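Local coordinates for uncharacterized protein BT_3980 with actin-like ATPase fold (Bacteroides thetaiotaomicron VPI-5482, PDB 3HRG) that is of unknown function but has an actin-like ATPase fold, which suggests, without establishing, that it binds or hydrolyses a nucleotide, at residues S75-M80 and Q100-E105; L93-N98 and E105-N110; I172-F177 and L182-S187. All blocks are in the same frame, centred on the assembly; numbering follows the deposited sequence. Where two conformers were deposited one is given.

Interaction 1 of 3, residues S75-M80 and Q100-E105; sequences SKRFTM and QKRENE
R77 and Q100 make the nearest backbone approach of the two segments, with CA atoms 9.4 Å apart, so side chains must bridge the gap. R77 does so from an inverse gamma turn just ahead of strand 78-82, where its N donates to S75 OG in an ST turn. Its guanidinium meets E105 side-on: NE reaches OE2 of E105 at 2.8 Å in a nearly straight bond (174°), and NH2 reaches OE1 of E105, also at 2.8 Å, both on the syn side of the carboxylate. A bend at chi3 of R77 (65°) turns the NE edge toward the acid. NH2 of R77 gives a second bond, 2.9 Å, to the backbone O of Q100, close to the guanidinium plane. Strands 78-82 and 105-112 are the two outer strands of a three-stranded antiparallel sheet, and the salt bridge links the turn that leads into strand 78-82 with the first residue of strand 105-112, beside helix 91-96. One face of the R77 guanidinium carries that of R102, stacked with centres 3.7 Å apart and planes 15° from parallel. E105 probably offsets the like charges in part, while NH2 of R102 also hydrogen-bonds an unidentified ligand, probably from the crystallisation liquor. OE1 of E105 has a further partner in Y96 OH.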
loop_
_atom_site.group_PDB
_atom_site.type_symbol
_atom_site.label_atom_id
_atom_site.label_comp_id
_atom_site.label_asym_id
_atom_site.label_seq_id
_atom_site.Cartn_x
_atom_site.Cartn_y
_atom_site.Cartn_z
ATOM N N SER A 75 -3.847 3.478 -3.213
ATOM C CA SER A 75 -4.153 4.364 -4.344
ATOM C C SER A 75 -2.926 4.588 -5.197
ATOM O O SER A 75 -1.793 4.414 -4.725
ATOM C CB SER A 75 -4.582 5.715 -3.749
ATOM O OG SER A 75 -4.672 6.735 -4.701
ATOM N N LYS A 76 -3.123 4.999 -6.446
ATOM C CA LYS A 76 -1.966 5.319 -7.292
ATOM C C LYS A 76 -1.500 6.730 -7.053
ATOM O O LYS A 76 -0.461 7.138 -7.605
ATOM C CB LYS A 76 -2.295 5.159 -8.785
ATOM C CG LYS A 76 -3.316 6.086 -9.347
ATOM C CD LYS A 76 -3.617 5.664 -10.825
ATOM C CE LYS A 76 -5.010 5.995 -11.173
ATOM N NZ LYS A 76 -5.929 5.087 -10.406
ATOM N N ARG A 77 -2.245 7.494 -6.247
ATOM C CA ARG A 77 -1.962 8.916 -6.053
ATOM C C ARG A 77 -0.962 9.150 -4.943
ATOM O O ARG A 77 -1.312 9.602 -3.872
ATOM C CB ARG A 77 -3.256 9.691 -5.833
ATOM C CG ARG A 77 -4.177 9.617 -7.084
ATOM C CD ARG A 77 -5.436 10.397 -6.970
ATOM N NE ARG A 77 -5.160 11.825 -6.867
ATOM C CZ ARG A 77 -4.899 12.638 -7.897
ATOM N NH1 ARG A 77 -4.872 12.208 -9.162
ATOM N NH2 ARG A 77 -4.660 13.912 -7.657
ATOM N N PHE A 78 0.291 8.800 -5.238
ATOM C CA PHE A 78 1.400 9.010 -4.310
ATOM C C PHE A 78 2.636 9.297 -5.130
ATOM O O PHE A 78 2.730 8.937 -6.317
ATOM C CB PHE A 78 1.685 7.830 -3.350
ATOM C CG PHE A 78 2.213 6.584 -4.037
ATOM C CD1 PHE A 78 3.574 6.400 -4.262
ATOM C CD2 PHE A 78 1.338 5.636 -4.485
ATOM C CE1 PHE A 78 4.038 5.262 -4.881
ATOM C CE2 PHE A 78 1.792 4.489 -5.111
ATOM C CZ PHE A 78 3.157 4.318 -5.333
ATOM N N THR A 79 3.581 9.969 -4.481
ATOM C CA THR A 79 4.844 10.336 -5.077
ATOM C C THR A 79 5.966 10.151 -4.055
ATOM O O THR A 79 5.844 10.578 -2.904
ATOM C CB THR A 79 4.827 11.798 -5.488
ATOM O OG1 THR A 79 3.939 11.975 -6.589
ATOM C CG2 THR A 79 6.253 12.266 -5.888
HETATM N N MSE A 80 7.051 9.510 -4.469
HETATM C CA MSE A 80 8.185 9.298 -3.585
HETATM C C MSE A 80 9.251 10.340 -3.844
HETATM O O MSE A 80 9.541 10.636 -4.996
HETATM C CB MSE A 80 8.764 7.898 -3.788
HETATM C CG MSE A 80 9.932 7.541 -2.859
HETATM SE SE MSE A 80 11.680 8.109 -3.433
HETATM C CE MSE A 80 11.913 6.948 -4.979
ATOM N N GLN A 100 -2.647 15.030 -11.475
ATOM C CA GLN A 100 -3.608 16.027 -11.909
ATOM C C GLN A 100 -4.257 16.676 -10.694
ATOM O O GLN A 100 -4.567 15.984 -9.707
ATOM C CB GLN A 100 -4.675 15.377 -12.810
ATOM C CG GLN A 100 -5.770 16.322 -13.282
ATOM C CD GLN A 100 -6.740 15.698 -14.283
ATOM O OE1 GLN A 100 -6.591 14.544 -14.686
ATOM N NE2 GLN A 100 -7.741 16.468 -14.685
ATOM N N LYS A 101 -4.455 17.991 -10.740
ATOM C CA LYS A 101 -5.107 18.716 -9.642
ATOM C C LYS A 101 -6.496 18.148 -9.385
ATOM O O LYS A 101 -7.131 17.626 -10.302
ATOM C CB LYS A 101 -5.206 20.231 -9.916
ATOM C CG LYS A 101 -3.880 21.001 -9.817
ATOM C CD LYS A 101 -4.070 22.520 -10.114
ATOM N N ARG A 102 -6.945 18.250 -8.133
ATOM C CA ARG A 102 -8.237 17.718 -7.719
ATOM C C ARG A 102 -8.717 18.495 -6.497
ATOM O O ARG A 102 -8.028 18.551 -5.484
ATOM C CB ARG A 102 -8.046 16.244 -7.422
ATOM C CG ARG A 102 -9.256 15.511 -7.054
ATOM C CD ARG A 102 -8.952 14.067 -6.841
ATOM N NE ARG A 102 -8.596 13.330 -8.057
ATOM C CZ ARG A 102 -8.569 11.995 -8.133
ATOM N NH1 ARG A 102 -8.853 11.234 -7.084
ATOM N NH2 ARG A 102 -8.282 11.409 -9.273
ATOM N N GLU A 103 -9.908 19.069 -6.566
ATOM C CA GLU A 103 -10.409 19.907 -5.465
ATOM C C GLU A 103 -10.770 19.160 -4.166
ATOM O O GLU A 103 -10.401 19.628 -3.086
ATOM C CB GLU A 103 -11.594 20.757 -5.953
ATOM C CG GLU A 103 -12.047 21.909 -5.012
ATOM C CD GLU A 103 -11.017 23.048 -4.852
ATOM O OE1 GLU A 103 -9.921 23.018 -5.466
ATOM O OE2 GLU A 103 -11.327 24.009 -4.105
ATOM N N ASN A 104 -11.415 17.997 -4.227
ATOM C CA ASN A 104 -11.788 17.323 -2.983
ATOM C C ASN A 104 -10.685 16.378 -2.503
ATOM O O ASN A 104 -10.960 15.230 -2.151
ATOM C CB ASN A 104 -13.120 16.579 -3.135
ATOM C CG ASN A 104 -13.765 16.247 -1.768
ATOM O OD1 ASN A 104 -14.112 17.169 -0.997
ATOM N ND2 ASN A 104 -13.956 14.954 -1.482
ATOM N N GLU A 105 -9.432 16.848 -2.525
ATOM C CA GLU A 105 -8.283 16.042 -2.110
ATOM C C GLU A 105 -7.395 16.796 -1.131
ATOM O O GLU A 105 -7.152 17.970 -1.301
ATOM C CB GLU A 105 -7.438 15.635 -3.331
ATOM C CG GLU A 105 -6.221 14.753 -3.017
ATOM C CD GLU A 105 -5.538 14.252 -4.268
ATOM O OE1 GLU A 105 -5.169 15.062 -5.159
ATOM O OE2 GLU A 105 -5.353 13.012 -4.378
#

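Interaction 2 of 3, residues L93-N98 and E105-N110; sequences LLFYHN and EIVMYN
F95 and Y96, consecutive residues of helix 91-96, both reach strand 105-112 and close on V107 and E105. The backbones stay well separated, the nearest CA atoms being those of F95 and V107 at 7.7 Å, and the rings fill the interval. The close-packed part centres on V107. Its CG2 methyl touches both rings, 3.7 Å from CD2 of F95 and 3.6 Å from CE2 of Y96, approaching each obliquely. With chi1 at 177°, CG1 lies anti to the backbone N and CG2 beside it, and CG1 lies more loosely against CB and CG of F95. The aromatic pair is itself interlocked: CD2 of F95 sits over the centre of the Y96 ring, while CE1 of Y96 lies at the F95 edge. Farther along, the F95 edge also meets the acid, CE2 standing 3.5 Å from OE1 of E105.

The other side is polar and hydrated. Y96 OH donates to OE1 of E105 at 2.6 Å, on the anti side of the carboxylate and 26° out of its plane; R77 takes the syn side. Thus the tyrosine and the arginine together fix the rotation of the carboxylate, and both would be expected to stabilise its negative charge. A water donates to Y96 OH at 2.8 Å and to the backbone O of E105 at 3.0 Å, so the phenol is tied to both ends of one residue. Beyond V107 the strand draws away from the helix. L94 from the helix and V107 from the strand both pack on I120 of strand 117-124. The arrangement is a short helix laid across one face of an antiparallel three-stranded sheet, connecting its two outer strands, 78-82 and 105-112, within the actin-like ATPase fold.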
loop_
_atom_site.group_PDB
_atom_site.type_symbol
_atom_site.label_atom_id
_atom_site.label_comp_id
_atom_site.label_asym_id
_atom_site.label_seq_id
_atom_site.Cartn_x
_atom_site.Cartn_y
_atom_site.Cartn_z
ATOM N N LEU A 93 3.182 21.198 -3.912
ATOM C CA LEU A 93 3.719 21.584 -5.233
ATOM C C LEU A 93 4.292 20.359 -5.954
ATOM O O LEU A 93 4.020 20.153 -7.133
ATOM C CB LEU A 93 4.799 22.655 -5.132
ATOM C CG LEU A 93 4.390 24.072 -4.696
ATOM C CD1 LEU A 93 5.603 24.979 -4.603
ATOM C CD2 LEU A 93 3.395 24.673 -5.672
ATOM N N LEU A 94 5.091 19.574 -5.236
ATOM C CA LEU A 94 5.690 18.348 -5.756
ATOM C C LEU A 94 4.622 17.362 -6.203
ATOM O O LEU A 94 4.688 16.769 -7.291
ATOM C CB LEU A 94 6.537 17.683 -4.669
ATOM C CG LEU A 94 7.892 18.303 -4.296
ATOM C CD1 LEU A 94 8.417 17.806 -2.942
ATOM C CD2 LEU A 94 8.878 18.026 -5.402
ATOM N N PHE A 95 3.629 17.173 -5.342
ATOM C CA PHE A 95 2.550 16.247 -5.635
ATOM C C PHE A 95 1.784 16.622 -6.900
ATOM O O PHE A 95 1.558 15.758 -7.779
ATOM C CB PHE A 95 1.622 16.165 -4.422
ATOM C CG PHE A 95 0.537 15.123 -4.553
ATOM C CD1 PHE A 95 0.808 13.790 -4.295
ATOM C CD2 PHE A 95 -0.743 15.476 -4.945
ATOM C CE1 PHE A 95 -0.199 12.830 -4.385
ATOM C CE2 PHE A 95 -1.736 14.529 -5.059
ATOM C CZ PHE A 95 -1.457 13.185 -4.769
ATOM N N TYR A 96 1.394 17.888 -7.005
ATOM C CA TYR A 96 0.640 18.366 -8.191
ATOM C C TYR A 96 1.461 18.570 -9.486
ATOM O O TYR A 96 0.865 18.847 -10.530
ATOM C CB TYR A 96 -0.334 19.521 -7.838
ATOM C CG TYR A 96 -1.441 18.992 -6.924
ATOM C CD1 TYR A 96 -2.324 17.978 -7.359
ATOM C CD2 TYR A 96 -1.609 19.481 -5.650
ATOM C CE1 TYR A 96 -3.319 17.482 -6.537
ATOM C CE2 TYR A 96 -2.632 18.983 -4.803
ATOM C CZ TYR A 96 -3.474 17.973 -5.261
ATOM O OH TYR A 96 -4.494 17.455 -4.456
ATOM N N HIS A 97 2.791 18.480 -9.394
ATOM C CA HIS A 97 3.647 18.433 -10.584
ATOM C C HIS A 97 3.752 16.948 -11.075
ATOM O O HIS A 97 4.323 16.667 -12.115
ATOM C CB HIS A 97 5.014 19.104 -10.376
ATOM C CG HIS A 97 4.985 20.590 -10.587
ATOM N ND1 HIS A 97 4.829 21.149 -11.837
ATOM C CD2 HIS A 97 5.128 21.627 -9.724
ATOM C CE1 HIS A 97 4.840 22.468 -11.729
ATOM N NE2 HIS A 97 5.026 22.783 -10.457
ATOM N N ASN A 98 3.212 16.006 -10.311
ATOM C CA ASN A 98 3.161 14.586 -10.698
ATOM C C ASN A 98 1.761 14.000 -10.859
ATOM O O ASN A 98 1.633 12.916 -11.438
ATOM C CB ASN A 98 3.936 13.772 -9.670
ATOM C CG ASN A 98 5.447 13.955 -9.800
ATOM O OD1 ASN A 98 6.077 13.398 -10.703
ATOM N ND2 ASN A 98 6.023 14.726 -8.917
ATOM N N GLU A 105 -9.432 16.848 -2.525
ATOM C CA GLU A 105 -8.283 16.042 -2.110
ATOM C C GLU A 105 -7.395 16.796 -1.131
ATOM O O GLU A 105 -7.152 17.970 -1.301
ATOM C CB GLU A 105 -7.438 15.635 -3.331
ATOM C CG GLU A 105 -6.221 14.753 -3.017
ATOM C CD GLU A 105 -5.538 14.252 -4.268
ATOM O OE1 GLU A 105 -5.169 15.062 -5.159
ATOM O OE2 GLU A 105 -5.353 13.012 -4.378
ATOM N N ILE A 106 -6.926 16.091 -0.111
ATOM C CA ILE A 106 -5.974 16.597 0.870
ATOM C C ILE A 106 -4.630 15.881 0.597
ATOM O O ILE A 106 -4.616 14.671 0.335
ATOM C CB ILE A 106 -6.455 16.322 2.309
ATOM C CG1 ILE A 106 -7.646 17.215 2.639
ATOM C CG2 ILE A 106 -5.367 16.579 3.333
ATOM C CD1 ILE A 106 -8.187 16.935 4.031
ATOM N N VAL A 107 -3.526 16.611 0.656
ATOM C CA VAL A 107 -2.195 16.028 0.472
ATOM C C VAL A 107 -1.520 15.850 1.842
ATOM O O VAL A 107 -1.434 16.798 2.618
ATOM C CB VAL A 107 -1.344 16.876 -0.444
ATOM C CG1 VAL A 107 0.081 16.265 -0.543
ATOM C CG2 VAL A 107 -2.008 16.997 -1.842
HETATM N N MSE A 108 -1.064 14.625 2.123
HETATM C CA MSE A 108 -0.390 14.260 3.360
HETATM C C MSE A 108 0.948 13.642 2.997
HETATM O O MSE A 108 1.224 13.441 1.825
HETATM C CB MSE A 108 -1.191 13.201 4.086
HETATM C CG MSE A 108 -2.671 13.464 4.134
HETATM SE SE MSE A 108 -3.524 12.249 5.338
HETATM C CE MSE A 108 -2.764 12.985 6.998
ATOM N N TYR A 109 1.770 13.357 3.992
ATOM C CA TYR A 109 3.029 12.688 3.735
ATOM C C TYR A 109 3.505 11.860 4.933
ATOM O O TYR A 109 3.196 12.181 6.070
ATOM C CB TYR A 109 4.120 13.672 3.320
ATOM C CG TYR A 109 4.557 14.613 4.375
ATOM C CD1 TYR A 109 5.580 14.271 5.253
ATOM C CD2 TYR A 109 3.954 15.854 4.530
ATOM C CE1 TYR A 109 5.990 15.146 6.263
ATOM C CE2 TYR A 109 4.375 16.733 5.501
ATOM C CZ TYR A 109 5.389 16.362 6.372
ATOM O OH TYR A 109 5.808 17.228 7.356
ATOM N N ASN A 110 4.242 10.795 4.630
ATOM C CA ASN A 110 4.897 9.961 5.600
ATOM C C ASN A 110 6.409 9.986 5.381
ATOM O O ASN A 110 6.873 9.727 4.276
ATOM C CB ASN A 110 4.521 8.512 5.435
ATOM C CG ASN A 110 3.030 8.244 5.549
ATOM O OD1 ASN A 110 2.524 7.407 4.803
ATOM N ND2 ASN A 110 2.330 8.916 6.467
HETATM O O HOH W 1 -6.046 19.581 -3.621
#

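Interaction 3 of 3, residues I172-F177 and L182-S187; sequences IDIYCF and LLLANS
A classic beta bulge interrupts the pairing of 172-177 with 182-187: L183 and L184 both face C176. N of C176 donates to O of L184 at 2.9 Å, whereas O of C176 receives N of L183 at 2.8 Å, from a donor tilted 28° out of the carbonyl plane. The extra residue shifts the register by one, and F177 pairs with L182. The two segments run antiparallel at 171°, and beyond the bulge I174 and N186 exchange two backbone bonds.

On the face shared by D173, Y175 and F177, the CD1 methyl of L182 lies over one face of the F177 ring in a CH-pi contact, 4.0 Å from its centroid and offset toward the rim. CD1 of Y175 meets the CB of A185 at 3.8 Å. At the far end, across a non-hydrogen-bonded pair, S187 OG extends anti to its own backbone nitrogen (chi1 -178°) and donates to OD1 of D173 at 2.6 Å, nearly head-on along the C-O bond; OD2 is held by R168. Helix 144-154 packs against this face, through I148 and F151. I174, C176 and L184 occupy the other face, where L200 and V203 of helix 193-206 join them. The result is a bulged beta hairpin at the edge of a mixed five-stranded sheet with helices on both faces, as in the duplicated alpha/beta domains of actin-like ATPases.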
loop_
_atom_site.group_PDB
_atom_site.type_symbol
_atom_site.label_atom_id
_atom_site.label_comp_id
_atom_site.label_asym_id
_atom_site.label_seq_id
_atom_site.Cartn_x
_atom_site.Cartn_y
_atom_site.Cartn_z
ATOM N N ILE A 172 -0.982 -1.175 -10.837
ATOM C CA ILE A 172 0.155 -1.966 -10.372
ATOM C C ILE A 172 1.112 -0.969 -9.667
ATOM O O ILE A 172 1.388 0.113 -10.207
ATOM C CB ILE A 172 0.788 -2.757 -11.524
ATOM C CG1 ILE A 172 1.738 -3.836 -10.988
ATOM C CG2 ILE A 172 1.438 -1.789 -12.577
ATOM C CD1 ILE A 172 2.092 -4.905 -12.021
ATOM N N ASP A 173 1.487 -1.281 -8.428
ATOM C CA ASP A 173 2.397 -0.470 -7.611
ATOM C C ASP A 173 3.744 -1.170 -7.695
ATOM O O ASP A 173 3.828 -2.384 -7.412
ATOM C CB ASP A 173 1.899 -0.373 -6.147
ATOM C CG ASP A 173 0.477 0.196 -6.021
ATOM O OD1 ASP A 173 0.054 0.974 -6.894
ATOM O OD2 ASP A 173 -0.254 -0.159 -5.042
ATOM N N ILE A 174 4.771 -0.448 -8.141
ATOM C CA ILE A 174 6.102 -1.014 -8.362
ATOM C C ILE A 174 7.123 -0.365 -7.434
ATOM O O ILE A 174 7.222 0.868 -7.381
ATOM C CB ILE A 174 6.530 -0.877 -9.817
ATOM C CG1 ILE A 174 5.508 -1.534 -10.749
ATOM C CG2 ILE A 174 7.949 -1.457 -10.045
ATOM C CD1 ILE A 174 5.822 -1.400 -12.229
ATOM N N TYR A 175 7.883 -1.214 -6.743
ATOM C CA TYR A 175 8.885 -0.813 -5.746
ATOM C C TYR A 175 10.182 -1.553 -6.065
ATOM O O TYR A 175 10.242 -2.794 -5.987
ATOM C CB TYR A 175 8.424 -1.149 -4.338
ATOM C CG TYR A 175 7.033 -0.638 -4.035
ATOM C CD1 TYR A 175 6.816 0.688 -3.666
ATOM C CD2 TYR A 175 5.930 -1.473 -4.165
ATOM C CE1 TYR A 175 5.512 1.175 -3.390
ATOM C CE2 TYR A 175 4.621 -1.015 -3.860
ATOM C CZ TYR A 175 4.431 0.312 -3.502
ATOM O OH TYR A 175 3.160 0.779 -3.254
ATOM N N CYS A 176 11.227 -0.803 -6.398
ATOM C CA CYS A 176 12.504 -1.400 -6.802
ATOM C C CYS A 176 13.621 -1.100 -5.818
ATOM O O CYS A 176 13.720 0.025 -5.327
ATOM C CB CYS A 176 12.905 -0.917 -8.206
ATOM S SG CYS A 176 11.720 -1.403 -9.438
ATOM N N PHE A 177 14.496 -2.099 -5.601
ATOM C CA PHE A 177 15.558 -1.988 -4.613
ATOM C C PHE A 177 16.896 -2.565 -4.988
ATOM O O PHE A 177 16.980 -3.512 -5.760
ATOM C CB PHE A 177 15.163 -2.757 -3.335
ATOM C CG PHE A 177 13.963 -2.222 -2.648
ATOM C CD1 PHE A 177 12.687 -2.643 -3.022
ATOM C CD2 PHE A 177 14.091 -1.273 -1.644
ATOM C CE1 PHE A 177 11.570 -2.132 -2.350
ATOM C CE2 PHE A 177 12.993 -0.786 -0.990
ATOM C CZ PHE A 177 11.744 -1.197 -1.339
ATOM N N LEU A 182 15.920 2.055 -1.761
ATOM C CA LEU A 182 14.804 2.215 -2.662
ATOM C C LEU A 182 15.285 2.981 -3.886
ATOM O O LEU A 182 15.806 4.067 -3.743
ATOM C CB LEU A 182 13.675 2.994 -1.991
ATOM C CG LEU A 182 12.418 3.216 -2.850
ATOM C CD1 LEU A 182 11.753 1.892 -3.213
ATOM C CD2 LEU A 182 11.413 4.132 -2.122
ATOM N N LEU A 183 15.114 2.409 -5.054
ATOM C CA LEU A 183 15.507 3.023 -6.339
ATOM C C LEU A 183 14.337 3.727 -7.041
ATOM O O LEU A 183 14.539 4.716 -7.756
ATOM C CB LEU A 183 16.033 1.941 -7.280
ATOM C CG LEU A 183 17.229 1.078 -6.848
ATOM C CD1 LEU A 183 17.397 -0.105 -7.811
ATOM C CD2 LEU A 183 18.514 1.879 -6.709
ATOM N N LEU A 184 13.120 3.214 -6.829
ATOM C CA LEU A 184 11.921 3.724 -7.470
ATOM C C LEU A 184 10.670 3.219 -6.789
ATOM O O LEU A 184 10.635 2.051 -6.354
ATOM C CB LEU A 184 11.902 3.251 -8.935
ATOM C CG LEU A 184 10.745 3.573 -9.886
ATOM C CD1 LEU A 184 11.304 3.738 -11.337
ATOM C CD2 LEU A 184 9.631 2.545 -9.801
ATOM N N ALA A 185 9.670 4.101 -6.694
ATOM C CA ALA A 185 8.332 3.736 -6.194
ATOM C C ALA A 185 7.305 4.483 -7.045
ATOM O O ALA A 185 7.258 5.713 -7.008
ATOM C CB ALA A 185 8.177 4.111 -4.762
ATOM N N ASN A 186 6.537 3.768 -7.854
ATOM C CA ASN A 186 5.487 4.428 -8.642
ATOM C C ASN A 186 4.349 3.456 -8.922
ATOM O O ASN A 186 4.485 2.243 -8.759
ATOM C CB ASN A 186 6.017 5.038 -9.954
ATOM C CG ASN A 186 5.040 6.052 -10.555
ATOM O OD1 ASN A 186 4.356 6.746 -9.827
ATOM N ND2 ASN A 186 4.964 6.121 -11.873
ATOM N N SER A 187 3.215 4.022 -9.288
ATOM C CA SER A 187 2.038 3.255 -9.585
ATOM C C SER A 187 1.548 3.619 -10.976
ATOM O O SER A 187 1.616 4.797 -11.367
ATOM C CB SER A 187 0.974 3.529 -8.566
ATOM O OG SER A 187 -0.177 2.743 -8.807
#

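Interactions 1 and 2 form one cluster, their centres 6 Å apart: they share E105, and both involve the three-stranded sheet that contains strands 78-82 and 105-112. Interaction 1 is a surface contact made by charged groups, while interaction 2 is partly buried and adds aromatic and aliphatic packing to the same carboxylate. Interaction 3, about 17 Å from each between centres, is a buried contact in a different, five-stranded sheet and relies on backbone pairing and apolar side chains. It nevertheless touches interaction 1: K76 CB lies 3.2 Å from S187 OG, and F78 and M80 pack on S187 and L182. Residues 75-80 thus enter one sheet and pack against the edge strand of the other, whereas interactions 2 and 3 do not meet.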